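Local coordinates for protein cellobiose 2-epimerase (Ruminococcus albus, PDB 3VW5) that catalyses the reversible epimerization of cellobiose to 4-O-beta-D-glucopyranosyl-D-mannose, working on an unmodified sugar within an (alpha/alpha)6 barrel, at residues Ser4-Glu9 and Arg377-Val382; Leu288-Glu291 and Ile297-Thr300; Trp304-Ala309 and Glu334-Tyr339; Ile340-Lys343 and Trp349-Glu352. The protein carries 2 engineered substitutions. All coordinates share one frame; numbering follows the deposited sequence.

Interaction 1: residues Ser4-Glu9 and Arg377-Val382; sequences SEIRQE and RMCMEV
I6 on helix 2-19 packs against M378, C379 and V382 on helix 373-385 in a buried, wholly apolar helix-helix contact that brings the two ends of the chain together. In an (alpha/alpha)6 barrel this pairing of the first and last helices is consistent with closure of the ring, and here 367 residues lie between the two segments. The helices run roughly antiparallel: the axes of 4-9 and 377-382 approach to 8.9 Å with a signed crossing angle of -140°. I6 carries the contact from helix 2-19, and its two branches meet different residues. CG2 lies against the backbone and root of C379, 3.4 Å from C379 CA and 3.6 Å from C379 CB, with the sulfur SG of C379 also near it, at 3.7 Å. The longer branch of I6 reaches one turn further along the other helix, where CD1 faces both methyls of V382, 4.0 Å from each of CG1 and CG2. These two side chains cross at about a right angle. With CG2 anti to the backbone N and CG1 anti to the carbonyl carbon (chi1 -80°), I6 spreads one branch over C379 and the other over V382. M378 comes in more loosely, its terminal CE 4.3 Å from I6 CG2. Around this pair, C379 also packs on L10 and I14 of helix 2-19, and M378 on A307, V310 and V311 of helix 303-318. R377 points to another side of its helix, where it forms salt bridges with E187, E246 and E308, while M380 packs on F56 and N59 of helix 47-64.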
# COMPACT_ATOMS: atom_id res chain seq x y z
N SER A 4 7.79 -10.99 18.74
CA SER A 4 6.75 -11.32 19.71
C SER A 4 5.87 -10.10 20.00
O SER A 4 4.64 -10.22 20.11
CB SER A 4 7.39 -11.86 20.99
OG SER A 4 6.80 -11.28 22.14
N GLU A 5 6.51 -8.94 20.11
CA GLU A 5 5.79 -7.69 20.38
C GLU A 5 4.88 -7.30 19.22
O GLU A 5 3.71 -6.93 19.42
CB GLU A 5 6.77 -6.55 20.68
CG GLU A 5 7.69 -6.82 21.87
CD GLU A 5 8.81 -5.80 22.00
OE1 GLU A 5 8.85 -4.86 21.18
OE2 GLU A 5 9.65 -5.94 22.93
N ILE A 6 5.43 -7.39 18.01
CA ILE A 6 4.68 -7.00 16.83
C ILE A 6 3.49 -7.93 16.61
O ILE A 6 2.39 -7.46 16.28
CB ILE A 6 5.60 -6.91 15.60
CG1 ILE A 6 6.35 -5.58 15.62
CG2 ILE A 6 4.81 -7.04 14.32
CD1 ILE A 6 7.53 -5.53 14.69
N ARG A 7 3.70 -9.22 16.84
CA ARG A 7 2.63 -10.21 16.70
C ARG A 7 1.50 -9.87 17.66
O ARG A 7 0.31 -10.06 17.34
CB ARG A 7 3.17 -11.62 16.96
CG ARG A 7 2.18 -12.74 16.62
CD ARG A 7 2.77 -14.13 16.91
NE ARG A 7 2.74 -15.04 15.76
CZ ARG A 7 1.67 -15.76 15.40
NH1 ARG A 7 0.54 -15.65 16.10
NH2 ARG A 7 1.74 -16.58 14.35
N GLN A 8 1.87 -9.36 18.83
CA GLN A 8 0.90 -8.95 19.85
C GLN A 8 0.11 -7.71 19.42
O GLN A 8 -1.11 -7.62 19.62
CB GLN A 8 1.62 -8.64 21.15
CG GLN A 8 1.42 -9.67 22.21
CD GLN A 8 1.14 -9.04 23.56
OE1 GLN A 8 0.33 -8.11 23.66
NE2 GLN A 8 1.82 -9.52 24.60
N GLU A 9 0.84 -6.76 18.83
CA GLU A 9 0.22 -5.54 18.32
C GLU A 9 -0.80 -5.87 17.23
O GLU A 9 -1.90 -5.31 17.19
CB GLU A 9 1.30 -4.57 17.81
CG GLU A 9 0.73 -3.29 17.22
CD GLU A 9 -0.11 -2.51 18.21
OE1 GLU A 9 -1.00 -1.75 17.77
OE2 GLU A 9 0.12 -2.67 19.43
N ARG A 377 0.27 -5.09 7.20
CA ARG A 377 1.28 -5.79 6.41
C ARG A 377 2.61 -5.91 7.13
O ARG A 377 3.25 -6.95 7.08
CB ARG A 377 1.45 -5.16 5.03
CG ARG A 377 2.18 -6.09 4.06
CD ARG A 377 2.09 -5.60 2.63
NE ARG A 377 2.65 -4.26 2.48
CZ ARG A 377 2.66 -3.57 1.35
NH1 ARG A 377 2.15 -4.09 0.24
NH2 ARG A 377 3.18 -2.35 1.32
N MET A 378 3.03 -4.84 7.82
CA MET A 378 4.30 -4.87 8.56
C MET A 378 4.32 -5.98 9.62
O MET A 378 5.30 -6.70 9.77
CB MET A 378 4.58 -3.52 9.22
CG MET A 378 5.87 -3.48 10.02
SD MET A 378 5.68 -2.39 11.44
CE MET A 378 4.42 -3.25 12.38
N CYS A 379 3.23 -6.09 10.36
CA CYS A 379 3.16 -7.11 11.40
C CYS A 379 3.34 -8.48 10.76
O CYS A 379 4.22 -9.26 11.17
CB CYS A 379 1.86 -6.99 12.19
SG CYS A 379 1.70 -5.39 13.04
N MET A 380 2.54 -8.76 9.73
CA MET A 380 2.59 -10.04 9.04
C MET A 380 3.92 -10.32 8.37
O MET A 380 4.41 -11.45 8.41
CB MET A 380 1.45 -10.17 8.05
CG MET A 380 0.12 -9.99 8.74
SD MET A 380 -1.31 -10.17 7.70
CE MET A 380 -2.11 -8.57 7.90
N GLU A 381 4.53 -9.30 7.78
CA GLU A 381 5.79 -9.51 7.08
C GLU A 381 6.90 -9.84 8.06
O GLU A 381 7.81 -10.61 7.74
CB GLU A 381 6.16 -8.28 6.25
CG GLU A 381 5.50 -8.20 4.88
CD GLU A 381 6.08 -9.19 3.85
OE1 GLU A 381 7.29 -9.54 3.95
OE2 GLU A 381 5.32 -9.60 2.93
N VAL A 382 6.81 -9.26 9.26
CA VAL A 382 7.83 -9.42 10.29
C VAL A 382 7.73 -10.83 10.83
O VAL A 382 8.73 -11.55 10.94
CB VAL A 382 7.63 -8.42 11.45
CG1 VAL A 382 8.42 -8.87 12.68
CG2 VAL A 382 8.04 -7.01 11.03

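Interaction 2: residues Leu288-Glu291 and Ile297-Thr300; sequences LNNE and IDKT
Within the hairpin of strands 287-293 and 296-302, E291 and D298 form an antiparallel hydrogen-bonded pair, with a classic bulge where N290 and E291 both face D298. D298 N donates to E291 O at 2.8 Å, while D298 O receives N290 N at 3.0 Å and, weakly, E291 N at 3.4 Å. The side chains of N290 and D298 repeat the link: N290 ND2 donates to D298 OD2 at 3.1 Å. The amide and carboxylate planes are 85° apart; OD2 lies close to the amide plane of N290, while the N-H reaches it from above the carboxylate plane. With CG anti to the backbone N (chi1 -178°), D298 turns its other oxygen back on its own chain: OD1 takes T300 N from above the plane, closing an Asx turn, and T300 OG1 through its syn lone pair at 2.7 Å. N289 lies alongside K299, both pointing the same way, with N289 OD1 3.3 Å from K299 CB. The polar end of N289 is held by R301 at OD1 and E284 at ND2. A water donates to both L288 O and T300 O where the strands part. Gripped through both carboxylate oxygens and its carbonyl, D298 takes part in both the bulge and the Asx turn, which probably stabilises the two together, and these donors would probably favour its charged form, although the carboxylate of E291 lies nearby.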
# COMPACT_ATOMS: atom_id res chain seq x y z
N LEU A 288 11.84 7.51 10.68
CA LEU A 288 11.97 7.90 9.29
C LEU A 288 11.28 9.23 9.04
O LEU A 288 10.10 9.42 9.38
CB LEU A 288 11.35 6.83 8.40
CG LEU A 288 12.20 6.04 7.41
CD1 LEU A 288 11.86 6.46 5.98
CD2 LEU A 288 13.70 6.15 7.67
N ASN A 289 12.00 10.17 8.43
CA ASN A 289 11.35 11.37 7.92
C ASN A 289 10.42 11.06 6.76
O ASN A 289 10.50 9.99 6.14
CB ASN A 289 12.39 12.41 7.51
CG ASN A 289 13.17 12.95 8.68
OD1 ASN A 289 12.68 12.98 9.81
ND2 ASN A 289 14.41 13.35 8.42
N ASN A 290 9.54 12.00 6.46
CA ASN A 290 8.54 11.85 5.40
C ASN A 290 9.09 12.07 3.99
O ASN A 290 9.13 11.15 3.16
CB ASN A 290 7.37 12.80 5.67
CG ASN A 290 6.17 12.51 4.81
OD1 ASN A 290 5.90 11.36 4.45
ND2 ASN A 290 5.42 13.57 4.47
N GLU A 291 9.53 13.29 3.70
CA GLU A 291 9.93 13.63 2.34
C GLU A 291 10.81 14.87 2.26
O GLU A 291 10.82 15.71 3.15
CB GLU A 291 8.68 13.86 1.49
CG GLU A 291 7.75 14.92 2.09
CD GLU A 291 6.65 15.37 1.15
OE1 GLU A 291 6.34 16.59 1.13
OE2 GLU A 291 6.09 14.51 0.43
N ILE A 297 12.67 19.74 4.13
CA ILE A 297 12.46 18.40 4.63
C ILE A 297 11.25 18.39 5.55
O ILE A 297 11.15 19.22 6.47
CB ILE A 297 13.69 17.91 5.42
CG1 ILE A 297 14.97 18.09 4.60
CG2 ILE A 297 13.50 16.47 5.90
CD1 ILE A 297 15.15 17.06 3.52
N ASP A 298 10.30 17.50 5.28
CA ASP A 298 9.18 17.26 6.17
C ASP A 298 9.53 16.11 7.09
O ASP A 298 9.52 14.96 6.69
CB ASP A 298 7.93 16.91 5.39
CG ASP A 298 6.71 16.72 6.29
OD1 ASP A 298 6.84 16.91 7.52
OD2 ASP A 298 5.62 16.39 5.76
N LYS A 299 9.84 16.42 8.34
CA LYS A 299 10.29 15.39 9.26
C LYS A 299 9.13 14.74 10.01
O LYS A 299 9.33 13.92 10.91
CB LYS A 299 11.33 15.95 10.22
CG LYS A 299 12.57 16.53 9.54
CD LYS A 299 13.61 16.92 10.59
CE LYS A 299 14.86 17.51 9.93
NZ LYS A 299 15.56 18.45 10.87
N THR A 300 7.90 15.11 9.65
CA THR A 300 6.72 14.49 10.24
C THR A 300 6.79 12.96 10.14
O THR A 300 7.13 12.41 9.08
CB THR A 300 5.45 14.94 9.53
OG1 THR A 300 5.32 16.36 9.65
CG2 THR A 300 4.20 14.25 10.12
O HOH W 1 7.19 10.03 8.14

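Interaction 3: residues Trp304-Ala309 and Glu334-Tyr339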
# COMPACT_ATOMS: atom_id res chain seq x y z
N TRP A 304 2.30 5.06 8.01
CA TRP A 304 2.62 4.07 6.97
C TRP A 304 4.07 4.11 6.57
O TRP A 304 4.65 3.08 6.20
CB TRP A 304 1.72 4.19 5.74
CG TRP A 304 1.98 5.36 4.82
CD1 TRP A 304 1.27 6.53 4.77
CD2 TRP A 304 2.97 5.45 3.77
NE1 TRP A 304 1.77 7.35 3.80
CE2 TRP A 304 2.81 6.72 3.16
CE3 TRP A 304 3.97 4.60 3.29
CZ2 TRP A 304 3.61 7.15 2.09
CZ3 TRP A 304 4.78 5.03 2.24
CH2 TRP A 304 4.59 6.30 1.65
N VAL A 305 4.68 5.29 6.65
CA VAL A 305 6.09 5.41 6.34
C VAL A 305 6.93 4.64 7.37
O VAL A 305 7.89 3.97 7.01
CB VAL A 305 6.51 6.89 6.24
CG1 VAL A 305 8.00 7.01 6.05
CG2 VAL A 305 5.80 7.54 5.07
N GLN A 306 6.57 4.72 8.66
CA GLN A 306 7.29 4.01 9.71
C GLN A 306 7.17 2.52 9.46
O GLN A 306 8.16 1.79 9.51
CB GLN A 306 6.75 4.34 11.11
CG GLN A 306 6.79 5.83 11.51
CD GLN A 306 8.06 6.54 11.04
OE1 GLN A 306 9.17 6.21 11.47
NE2 GLN A 306 7.88 7.50 10.14
N ALA A 307 5.94 2.08 9.20
CA ALA A 307 5.66 0.67 8.97
C ALA A 307 6.45 0.11 7.77
O ALA A 307 7.07 -0.95 7.87
CB ALA A 307 4.17 0.45 8.79
N GLU A 308 6.43 0.83 6.64
CA GLU A 308 7.19 0.38 5.48
C GLU A 308 8.69 0.37 5.73
O GLU A 308 9.41 -0.47 5.18
CB GLU A 308 6.86 1.22 4.24
CG GLU A 308 5.41 1.12 3.80
CD GLU A 308 4.96 -0.30 3.50
OE1 GLU A 308 5.80 -1.09 3.02
OE2 GLU A 308 3.78 -0.62 3.74
N ALA A 309 9.18 1.29 6.56
CA ALA A 309 10.61 1.31 6.86
C ALA A 309 11.04 0.06 7.66
O ALA A 309 12.14 -0.47 7.47
CB ALA A 309 11.01 2.58 7.56
N GLU A 334 10.65 0.63 17.82
CA GLU A 334 10.67 1.19 19.17
C GLU A 334 9.92 2.52 19.19
O GLU A 334 9.14 2.80 20.11
CB GLU A 334 12.09 1.33 19.71
CG GLU A 334 12.79 0.00 20.03
CD GLU A 334 12.11 -0.80 21.15
OE1 GLU A 334 12.17 -2.07 21.12
OE2 GLU A 334 11.52 -0.16 22.07
N ASN A 335 10.13 3.33 18.16
CA ASN A 335 9.49 4.64 18.10
C ASN A 335 8.03 4.61 17.65
O ASN A 335 7.25 5.48 18.02
CB ASN A 335 10.32 5.61 17.27
CG ASN A 335 11.60 6.00 17.98
OD1 ASN A 335 11.63 6.95 18.75
ND2 ASN A 335 12.67 5.24 17.73
N ILE A 336 7.65 3.59 16.88
CA ILE A 336 6.23 3.34 16.63
C ILE A 336 5.51 3.10 17.97
O ILE A 336 4.44 3.66 18.22
CB ILE A 336 6.03 2.14 15.69
CG1 ILE A 336 6.46 2.49 14.27
CG2 ILE A 336 4.59 1.67 15.69
CD1 ILE A 336 6.47 1.29 13.35
N LYS A 337 6.10 2.28 18.84
CA LYS A 337 5.49 1.98 20.14
C LYS A 337 5.34 3.23 21.00
O LYS A 337 4.27 3.49 21.56
CB LYS A 337 6.34 0.96 20.91
CG LYS A 337 6.36 -0.44 20.33
CD LYS A 337 7.00 -1.43 21.30
CE LYS A 337 8.48 -1.16 21.48
NZ LYS A 337 9.10 -2.13 22.43
N GLU A 338 6.42 4.00 21.12
CA GLU A 338 6.42 5.14 22.01
C GLU A 338 5.48 6.26 21.57
O GLU A 338 4.78 6.85 22.40
CB GLU A 338 7.82 5.68 22.19
CG GLU A 338 7.98 6.50 23.47
CD GLU A 338 9.43 6.83 23.79
OE1 GLU A 338 9.67 7.77 24.61
OE2 GLU A 338 10.32 6.14 23.23
N TYR A 339 5.43 6.51 20.26
CA TYR A 339 4.85 7.74 19.74
C TYR A 339 3.75 7.60 18.72
O TYR A 339 3.00 8.54 18.52
CB TYR A 339 5.94 8.55 19.07
CG TYR A 339 7.07 8.93 19.97
CD1 TYR A 339 6.83 9.57 21.19
CD2 TYR A 339 8.39 8.67 19.61
CE1 TYR A 339 7.88 9.94 22.02
CE2 TYR A 339 9.43 9.02 20.42
CZ TYR A 339 9.18 9.66 21.63
OH TYR A 339 10.23 10.03 22.44
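I336 lays the end of its longer branch over the base of Q306, with CG1 3.7 Å and CD1 3.8 Å from Q306 CB. The contact between helix 303-318 and helix 323-340 is small here, joining 304-309 and 334-339 essentially through this one isoleucine. Its chi1 of -71° sets CG1 anti to the carbonyl carbon, and with chi2 near 180° the branch extends across the gap until CD1 reaches the backbone of the facing helix, 4.3 Å from A307 N. Of the Q306 side chain, CB makes the contact. The chain bends at chi2 (-39°) and carries the amide off to the strand 287-293, where NE2 donates to L288 O, so a buried polar end is satisfied beyond the helix pair. On the far side of its helix, K337 forms a salt bridge with E334, one turn earlier, its hydrogen bonds weak and its NZ 3.1 Å from E334 OE2, and a second salt bridge to E5 of the N-terminal helix. I336 is also enclosed by neighbours: its CD1 approaches M378 SD of helix 373-385, and it packs on I341 and W349 of the loop that follows its helix. Across helix 303-318, E308 pairs with R377 and W304 stacks on H374, while V305 and A309 pack on L288 of the strand.

Interaction 4: residues Ile340-Lys343 and Trp349-Glu352; sequences IIDK and WYSE
W349 and Y350 take hold of 340-343 with differently placed rings: I341 lies over a face of one, and the carboxylate of D342 over a face of the other. I341 holds CG1 anti to its carbonyl carbon (chi1 -66°), and this puts CG1 over a face of the W349 indole in a CH-pi contact, 4.0 Å from the centroid of the five-membered ring and 3.7 Å from NE1. I340 meets the benzo part of the same indole, its CG2 3.8 Å from W349 CE3. The carboxylate of D342, whose CG stands anti to its own N at chi1 -153°, is stacked on the Y350 ring with the planes 27° apart. D342 CG is 3.7 Å from Y350 CZ, and OD2 lies above the rim of the ring. A water gathers the polar ends here: it donates to D342 OD1, accepts from K343 N and lies 2.9 Å from Y350 OH. R344 makes a salt bridge to D342 OD2, giving the carboxylate a charged partner as well. The backbones themselves are bridged at I341 and W349, and Y350 N donates to I340 O at 2.8 Å, that oxygen also lying at the edge of the tyrosine ring. K343 folds back so that NZ reaches I341 O, 2.9 Å away, as well as K337 O. The bridged loop sits among three helices: W349 NE1 bonds to E9 of helix 2-19, I341 and W349 pack on I336 of helix 323-340, and W303 of helix 303-318 touches both I340 and W349.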
# COMPACT_ATOMS: atom_id res chain seq x y z
N ILE A 340 3.67 6.44 18.06
CA ILE A 340 2.73 6.29 16.95
C ILE A 340 1.49 5.48 17.33
O ILE A 340 0.38 5.77 16.88
CB ILE A 340 3.41 5.64 15.76
CG1 ILE A 340 4.48 6.57 15.20
CG2 ILE A 340 2.40 5.30 14.69
CD1 ILE A 340 3.90 7.85 14.60
N ILE A 341 1.68 4.45 18.14
CA ILE A 341 0.58 3.62 18.61
C ILE A 341 -0.28 4.36 19.64
O ILE A 341 0.23 4.87 20.62
CB ILE A 341 1.12 2.31 19.23
CG1 ILE A 341 1.79 1.46 18.15
CG2 ILE A 341 0.02 1.51 19.89
CD1 ILE A 341 2.40 0.19 18.69
N ASP A 342 -1.59 4.40 19.41
CA ASP A 342 -2.54 5.06 20.30
C ASP A 342 -2.80 4.22 21.56
O ASP A 342 -3.04 3.01 21.46
CB ASP A 342 -3.86 5.25 19.55
CG ASP A 342 -4.68 6.43 20.07
OD1 ASP A 342 -4.49 6.85 21.24
OD2 ASP A 342 -5.52 6.95 19.30
N LYS A 343 -2.75 4.86 22.72
CA LYS A 343 -3.05 4.20 24.00
C LYS A 343 -4.46 4.56 24.51
O LYS A 343 -4.91 4.03 25.53
CB LYS A 343 -2.00 4.55 25.06
CG LYS A 343 -0.61 3.97 24.80
CD LYS A 343 0.23 4.86 23.86
CE LYS A 343 1.60 4.23 23.59
NZ LYS A 343 2.39 4.93 22.52
N TRP A 349 -3.50 3.36 15.55
CA TRP A 349 -2.27 4.11 15.32
C TRP A 349 -2.64 5.54 14.95
O TRP A 349 -3.57 5.76 14.19
CB TRP A 349 -1.43 3.50 14.18
CG TRP A 349 -0.78 2.17 14.48
CD1 TRP A 349 -1.21 1.22 15.38
CD2 TRP A 349 0.42 1.65 13.88
NE1 TRP A 349 -0.35 0.15 15.37
CE2 TRP A 349 0.66 0.38 14.47
CE3 TRP A 349 1.31 2.12 12.91
CZ2 TRP A 349 1.75 -0.43 14.10
CZ3 TRP A 349 2.40 1.32 12.56
CH2 TRP A 349 2.61 0.07 13.16
N TYR A 350 -1.91 6.51 15.50
CA TYR A 350 -2.04 7.87 15.01
C TYR A 350 -1.56 7.96 13.57
O TYR A 350 -0.56 7.35 13.19
CB TYR A 350 -1.21 8.82 15.86
CG TYR A 350 -1.73 9.04 17.25
CD1 TYR A 350 -2.80 9.91 17.49
CD2 TYR A 350 -1.15 8.41 18.33
CE1 TYR A 350 -3.26 10.14 18.77
CE2 TYR A 350 -1.60 8.61 19.62
CZ TYR A 350 -2.65 9.48 19.83
OH TYR A 350 -3.10 9.70 21.10
N SER A 351 -2.28 8.75 12.78
CA SER A 351 -1.91 9.05 11.40
C SER A 351 -0.54 9.74 11.26
O SER A 351 0.34 9.26 10.53
CB SER A 351 -2.99 9.93 10.77
OG SER A 351 -2.84 10.01 9.38
N GLU A 352 -0.36 10.87 11.96
CA GLU A 352 0.84 11.70 11.82
C GLU A 352 1.34 12.26 13.16
O GLU A 352 0.60 12.90 13.91
CB GLU A 352 0.59 12.84 10.82
CG GLU A 352 0.52 12.39 9.36
CD GLU A 352 0.17 13.51 8.38
OE1 GLU A 352 -0.02 14.68 8.80
OE2 GLU A 352 0.07 13.24 7.16
O HOH W 2 -2.40 7.59 23.00

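In the fold
Interactions 1 and 3 are both buried helix packing centred on a single isoleucine, I6 or I336, and they are joined by packing and by salt bridges linking helix 2-19 to 323-340 and helix 373-385 to 303-318. Interactions 2 and 4 belong to loops and strands and rely on hydrogen bonds. Interaction 2 is only partly buried and polar, held through D298, whereas interaction 4 is largely buried and adds aromatic packing to its backbone bond. Helix 303-318 follows directly from the hairpin of interaction 2, and Q306 links the two. Interaction 4 continues from helix 323-340 of interaction 3, and W349 ties it to E9 of interaction 1.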